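PDB 1RE5: 3-carboxy-cis,cis-muconate cycloisomerase from Pseudomonas putida, which belongs to the fumarase/aspartase superfamily of largely helical, homotetrameric enzymes. Local coordinates for residues D[364-378]-D[416-430]. Sequence-based numbering, arbitrary orientation.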
loop_
_atom_site.group_PDB
_atom_site.type_symbol
_atom_site.label_atom_id
_atom_site.label_comp_id
_atom_site.label_asym_id
_atom_site.label_seq_id
_atom_site.Cartn_x
_atom_site.Cartn_y
_atom_site.Cartn_z
ATOM N N GLY D 364 27.372 11.466 -32.201
ATOM C CA GLY D 364 28.409 10.461 -32.040
ATOM C C GLY D 364 29.077 10.375 -30.681
ATOM O O GLY D 364 29.852 9.465 -30.452
ATOM N N LEU D 365 28.796 11.304 -29.779
ATOM C CA LEU D 365 29.423 11.262 -28.466
ATOM C C LEU D 365 29.052 9.997 -27.710
ATOM O O LEU D 365 29.777 9.556 -26.816
ATOM C CB LEU D 365 29.019 12.489 -27.648
ATOM C CG LEU D 365 29.661 13.811 -28.080
ATOM C CD1 LEU D 365 29.081 14.966 -27.288
ATOM C CD2 LEU D 365 31.159 13.730 -27.857
ATOM N N VAL D 366 27.922 9.409 -28.075
ATOM C CA VAL D 366 27.445 8.199 -27.420
ATOM C C VAL D 366 28.234 6.964 -27.903
ATOM O O VAL D 366 28.110 5.861 -27.363
ATOM C CB VAL D 366 25.926 8.020 -27.696
ATOM C CG1 VAL D 366 25.698 7.127 -28.907
ATOM C CG2 VAL D 366 25.242 7.479 -26.465
ATOM N N LEU D 367 29.054 7.170 -28.924
ATOM C CA LEU D 367 29.853 6.108 -29.500
ATOM C C LEU D 367 31.327 6.356 -29.216
ATOM O O LEU D 367 32.189 5.648 -29.727
ATOM C CB LEU D 367 29.612 6.057 -31.005
ATOM C CG LEU D 367 28.851 4.860 -31.576
ATOM C CD1 LEU D 367 27.881 4.326 -30.551
ATOM C CD2 LEU D 367 28.135 5.276 -32.867
ATOM N N ALA D 368 31.618 7.366 -28.402
ATOM C CA ALA D 368 32.998 7.689 -28.057
ATOM C C ALA D 368 33.732 6.458 -27.537
ATOM O O ALA D 368 34.890 6.214 -27.896
ATOM C CB ALA D 368 33.028 8.774 -27.009
ATOM N N GLU D 369 33.046 5.690 -26.691
ATOM C CA GLU D 369 33.597 4.480 -26.088
ATOM C C GLU D 369 34.071 3.457 -27.136
ATOM O O GLU D 369 35.171 2.908 -27.013
ATOM C CB GLU D 369 32.547 3.866 -25.152
ATOM C CG GLU D 369 32.907 2.510 -24.575
ATOM C CD GLU D 369 31.779 1.908 -23.748
ATOM O OE1 GLU D 369 31.537 2.400 -22.625
ATOM O OE2 GLU D 369 31.129 0.950 -24.226
ATOM N N ALA D 370 33.250 3.220 -28.161
ATOM C CA ALA D 370 33.569 2.271 -29.233
ATOM C C ALA D 370 34.859 2.655 -29.960
ATOM O O ALA D 370 35.587 1.794 -30.462
ATOM C CB ALA D 370 32.414 2.204 -30.230
ATOM N N VAL D 371 35.120 3.958 -30.020
ATOM C CA VAL D 371 36.311 4.492 -30.670
ATOM C C VAL D 371 37.479 4.392 -29.700
ATOM O O VAL D 371 38.593 4.038 -30.086
ATOM C CB VAL D 371 36.101 5.981 -31.069
ATOM C CG1 VAL D 371 37.428 6.624 -31.445
ATOM C CG2 VAL D 371 35.127 6.072 -32.240
ATOM N N SER D 372 37.202 4.693 -28.434
ATOM C CA SER D 372 38.209 4.660 -27.381
ATOM C C SER D 372 38.959 3.337 -27.267
ATOM O O SER D 372 40.162 3.331 -27.002
ATOM C CB SER D 372 37.572 4.979 -26.033
ATOM O OG SER D 372 38.555 4.976 -25.012
ATOM N N ILE D 373 38.260 2.220 -27.451
ATOM C CA ILE D 373 38.911 0.916 -27.355
ATOM C C ILE D 373 39.827 0.669 -28.548
ATOM O O ILE D 373 40.945 0.181 -28.380
ATOM C CB ILE D 373 37.879 -0.248 -27.231
ATOM C CG1 ILE D 373 36.993 -0.326 -28.480
ATOM C CG2 ILE D 373 37.031 -0.049 -25.978
ATOM C CD1 ILE D 373 35.920 -1.415 -28.413
ATOM N N VAL D 374 39.372 1.020 -29.749
ATOM C CA VAL D 374 40.189 0.821 -30.938
ATOM C C VAL D 374 41.437 1.697 -30.916
ATOM O O VAL D 374 42.539 1.206 -31.135
ATOM C CB VAL D 374 39.389 1.089 -32.233
ATOM C CG1 VAL D 374 40.326 1.093 -33.435
ATOM C CG2 VAL D 374 38.320 0.012 -32.410
ATOM N N LEU D 375 41.278 2.989 -30.651
ATOM C CA LEU D 375 42.437 3.874 -30.595
ATOM C C LEU D 375 43.293 3.564 -29.376
ATOM O O LEU D 375 44.360 4.151 -29.192
ATOM C CB LEU D 375 42.018 5.344 -30.544
ATOM C CG LEU D 375 41.578 6.011 -31.846
ATOM C CD1 LEU D 375 41.326 7.480 -31.563
ATOM C CD2 LEU D 375 42.653 5.842 -32.927
ATOM N N ALA D 376 42.816 2.651 -28.534
ATOM C CA ALA D 376 43.556 2.262 -27.337
ATOM C C ALA D 376 44.736 1.386 -27.748
ATOM O O ALA D 376 45.831 1.498 -27.191
ATOM C CB ALA D 376 42.651 1.501 -26.381
ATOM N N GLN D 377 44.496 0.521 -28.732
ATOM C CA GLN D 377 45.516 -0.384 -29.257
ATOM C C GLN D 377 46.342 0.239 -30.394
ATOM O O GLN D 377 47.560 0.070 -30.440
ATOM C CB GLN D 377 44.854 -1.679 -29.727
ATOM C CG GLN D 377 43.640 -1.454 -30.606
ATOM C CD GLN D 377 42.828 -2.714 -30.827
ATOM O OE1 GLN D 377 42.384 -3.358 -29.872
ATOM N NE2 GLN D 377 42.621 -3.070 -32.089
ATOM N N ARG D 378 45.685 0.949 -31.309
ATOM C CA ARG D 378 46.379 1.611 -32.419
ATOM C C ARG D 378 47.486 2.534 -31.897
ATOM O O ARG D 378 48.556 2.639 -32.497
ATOM C CB ARG D 378 45.396 2.445 -33.244
ATOM C CG ARG D 378 44.471 1.653 -34.135
ATOM C CD ARG D 378 45.221 1.064 -35.304
ATOM N NE ARG D 378 44.296 0.595 -36.327
ATOM C CZ ARG D 378 43.333 -0.292 -36.106
ATOM N NH1 ARG D 378 43.175 -0.810 -34.894
ATOM N NH2 ARG D 378 42.528 -0.660 -37.096
ATOM N N LEU D 416 43.700 5.630 -38.443
ATOM C CA LEU D 416 42.477 5.018 -38.945
ATOM C C LEU D 416 42.029 5.671 -40.243
ATOM O O LEU D 416 41.900 6.889 -40.329
ATOM C CB LEU D 416 41.369 5.131 -37.896
ATOM C CG LEU D 416 41.684 4.504 -36.533
ATOM C CD1 LEU D 416 40.611 4.889 -35.529
ATOM C CD2 LEU D 416 41.776 2.993 -36.669
ATOM N N SER D 417 41.794 4.846 -41.254
ATOM C CA SER D 417 41.365 5.338 -42.553
ATOM C C SER D 417 39.962 5.926 -42.472
ATOM O O SER D 417 39.302 5.850 -41.435
ATOM C CB SER D 417 41.394 4.198 -43.578
ATOM O OG SER D 417 40.550 3.130 -43.182
ATOM N N GLY D 418 39.517 6.524 -43.574
ATOM C CA GLY D 418 38.187 7.099 -43.616
ATOM C C GLY D 418 37.142 5.994 -43.593
ATOM O O GLY D 418 36.010 6.211 -43.157
ATOM N N GLU D 419 37.524 4.807 -44.062
ATOM C CA GLU D 419 36.622 3.658 -44.088
ATOM C C GLU D 419 36.513 3.056 -42.689
ATOM O O GLU D 419 35.467 2.525 -42.312
ATOM C CB GLU D 419 37.129 2.608 -45.081
ATOM N N GLU D 420 37.596 3.142 -41.921
ATOM C CA GLU D 420 37.607 2.613 -40.559
ATOM C C GLU D 420 36.784 3.494 -39.626
ATOM O O GLU D 420 36.018 2.989 -38.807
ATOM C CB GLU D 420 39.042 2.507 -40.035
ATOM C CG GLU D 420 39.865 1.419 -40.709
ATOM C CD GLU D 420 41.298 1.360 -40.205
ATOM O OE1 GLU D 420 42.067 2.313 -40.470
ATOM O OE2 GLU D 420 41.650 0.358 -39.540
ATOM N N LEU D 421 36.946 4.809 -39.749
ATOM C CA LEU D 421 36.207 5.744 -38.914
ATOM C C LEU D 421 34.718 5.679 -39.214
ATOM O O LEU D 421 33.893 5.866 -38.324
ATOM C CB LEU D 421 36.718 7.169 -39.123
ATOM C CG LEU D 421 38.113 7.467 -38.583
ATOM C CD1 LEU D 421 38.390 8.949 -38.696
ATOM C CD2 LEU D 421 38.202 7.037 -37.138
ATOM N N ASP D 422 34.373 5.416 -40.470
ATOM C CA ASP D 422 32.972 5.321 -40.856
ATOM C C ASP D 422 32.321 4.171 -40.117
ATOM O O ASP D 422 31.159 4.256 -39.733
ATOM C CB ASP D 422 32.832 5.098 -42.366
ATOM C CG ASP D 422 32.960 6.391 -43.169
ATOM O OD1 ASP D 422 32.855 6.326 -44.411
ATOM O OD2 ASP D 422 33.162 7.470 -42.565
ATOM N N ARG D 423 33.080 3.098 -39.914
ATOM C CA ARG D 423 32.570 1.920 -39.222
ATOM C C ARG D 423 32.477 2.130 -37.711
ATOM O O ARG D 423 31.478 1.776 -37.096
ATOM C CB ARG D 423 33.456 0.709 -39.518
ATOM C CG ARG D 423 32.928 -0.607 -38.943
ATOM C CD ARG D 423 33.999 -1.684 -38.998
ATOM N NE ARG D 423 34.556 -1.795 -40.343
ATOM C CZ ARG D 423 35.770 -2.264 -40.620
ATOM N NH1 ARG D 423 36.575 -2.676 -39.640
ATOM N NH2 ARG D 423 36.185 -2.311 -41.882
ATOM N N LEU D 424 33.518 2.705 -37.118
ATOM C CA LEU D 424 33.535 2.954 -35.680
ATOM C C LEU D 424 32.404 3.855 -35.210
ATOM O O LEU D 424 31.866 3.669 -34.118
ATOM C CB LEU D 424 34.864 3.577 -35.260
ATOM C CG LEU D 424 36.045 2.625 -35.108
ATOM C CD1 LEU D 424 37.259 3.406 -34.665
ATOM C CD2 LEU D 424 35.707 1.551 -34.085
ATOM N N LEU D 425 32.050 4.839 -36.025
ATOM C CA LEU D 425 30.986 5.759 -35.663
ATOM C C LEU D 425 29.627 5.295 -36.147
ATOM O O LEU D 425 28.682 6.081 -36.191
ATOM C CB LEU D 425 31.281 7.158 -36.199
ATOM C CG LEU D 425 32.177 8.021 -35.311
ATOM C CD1 LEU D 425 31.480 8.256 -33.994
ATOM C CD2 LEU D 425 33.513 7.349 -35.080
ATOM N N ASP D 426 29.534 4.021 -36.522
ATOM C CA ASP D 426 28.269 3.453 -36.968
ATOM C C ASP D 426 27.712 2.623 -35.817
ATOM O O ASP D 426 28.366 1.693 -35.338
ATOM C CB ASP D 426 28.453 2.582 -38.214
ATOM C CG ASP D 426 27.173 1.880 -38.622
ATOM O OD1 ASP D 426 26.092 2.476 -38.458
ATOM O OD2 ASP D 426 27.235 0.738 -39.114
ATOM N N PRO D 427 26.496 2.960 -35.353
ATOM C CA PRO D 427 25.810 2.280 -34.253
ATOM C C PRO D 427 25.671 0.789 -34.485
ATOM O O PRO D 427 25.873 -0.005 -33.571
ATOM C CB PRO D 427 24.449 2.963 -34.214
ATOM C CG PRO D 427 24.717 4.300 -34.782
ATOM C CD PRO D 427 25.635 4.010 -35.921
ATOM N N ALA D 428 25.324 0.419 -35.711
ATOM C CA ALA D 428 25.136 -0.980 -36.066
ATOM C C ALA D 428 26.321 -1.873 -35.672
ATOM O O ALA D 428 26.175 -3.090 -35.519
ATOM C CB ALA D 428 24.878 -1.088 -37.550
ATOM N N HIS D 429 27.487 -1.264 -35.493
ATOM C CA HIS D 429 28.694 -2.005 -35.146
ATOM C C HIS D 429 29.046 -1.991 -33.662
ATOM O O HIS D 429 30.136 -2.404 -33.269
ATOM C CB HIS D 429 29.869 -1.463 -35.966
ATOM C CG HIS D 429 29.778 -1.784 -37.426
ATOM N ND1 HIS D 429 29.957 -3.059 -37.919
ATOM C CD2 HIS D 429 29.460 -1.011 -38.492
ATOM C CE1 HIS D 429 29.747 -3.059 -39.224
ATOM N NE2 HIS D 429 29.442 -1.829 -39.597
ATOM N N TYR D 430 28.128 -1.516 -32.830
ATOM C CA TYR D 430 28.378 -1.481 -31.401
ATOM C C TYR D 430 27.136 -1.963 -30.667
ATOM O O TYR D 430 26.703 -1.360 -29.693
ATOM C CB TYR D 430 28.738 -0.061 -30.970
ATOM C CG TYR D 430 29.596 -0.006 -29.727
ATOM C CD1 TYR D 430 30.796 -0.711 -29.659
ATOM C CD2 TYR D 430 29.222 0.768 -28.626
ATOM C CE1 TYR D 430 31.609 -0.653 -28.526
ATOM C CE2 TYR D 430 30.032 0.841 -27.482
ATOM C CZ TYR D 430 31.226 0.124 -27.441
ATOM O OH TYR D 430 32.029 0.180 -26.321
#
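Two helices of the small C-terminal helical domain, 368-378 and 418-424, pack here through Val371, Val374 and Leu424, with Tyr430 closing one end. Their axes approach to 10.4 Å and run at 138°, antiparallel in sense but steeply inclined. Val374 and Leu424 meet tip to tip, CG2 to CD2. Val371 CG2 touches Leu425 CD2 at 3.5 Å. Leu367 CD2 lies against Leu425 O, 3.5 Å away, and Pro427 CG. Leu375 CD2 touches Leu416 CD1. Both segments fall in the adenylosuccinate lyase C-terminus family region, and the contact centre is about 42 Å from the centre of the chain. At the Tyr430 end, Ala370 CB sits over the ring centre in a CH-pi contact, 3.4 Å from the centroid. The extended Glu369 chain, with CG anti to the backbone N (chi1 173°), brings OE2 to the ring edge, where Tyr430 OH donates a hydrogen bond to it. Glu369 packs on Ala201 and Tyr430 on Ala200 of a neighbouring subunit. At the far end Arg378 NH2 forms a salt bridge with Glu420 OE2 at 2.8 Å, while Leu416 CD2 lies over one guanidinium face. Ser417 N-caps helix 418-424 in a capping box: Glu420 OE1 accepts from Ser417 N, and Ser417 OG from Glu420 N, which anchors the carboxylate that meets Arg378.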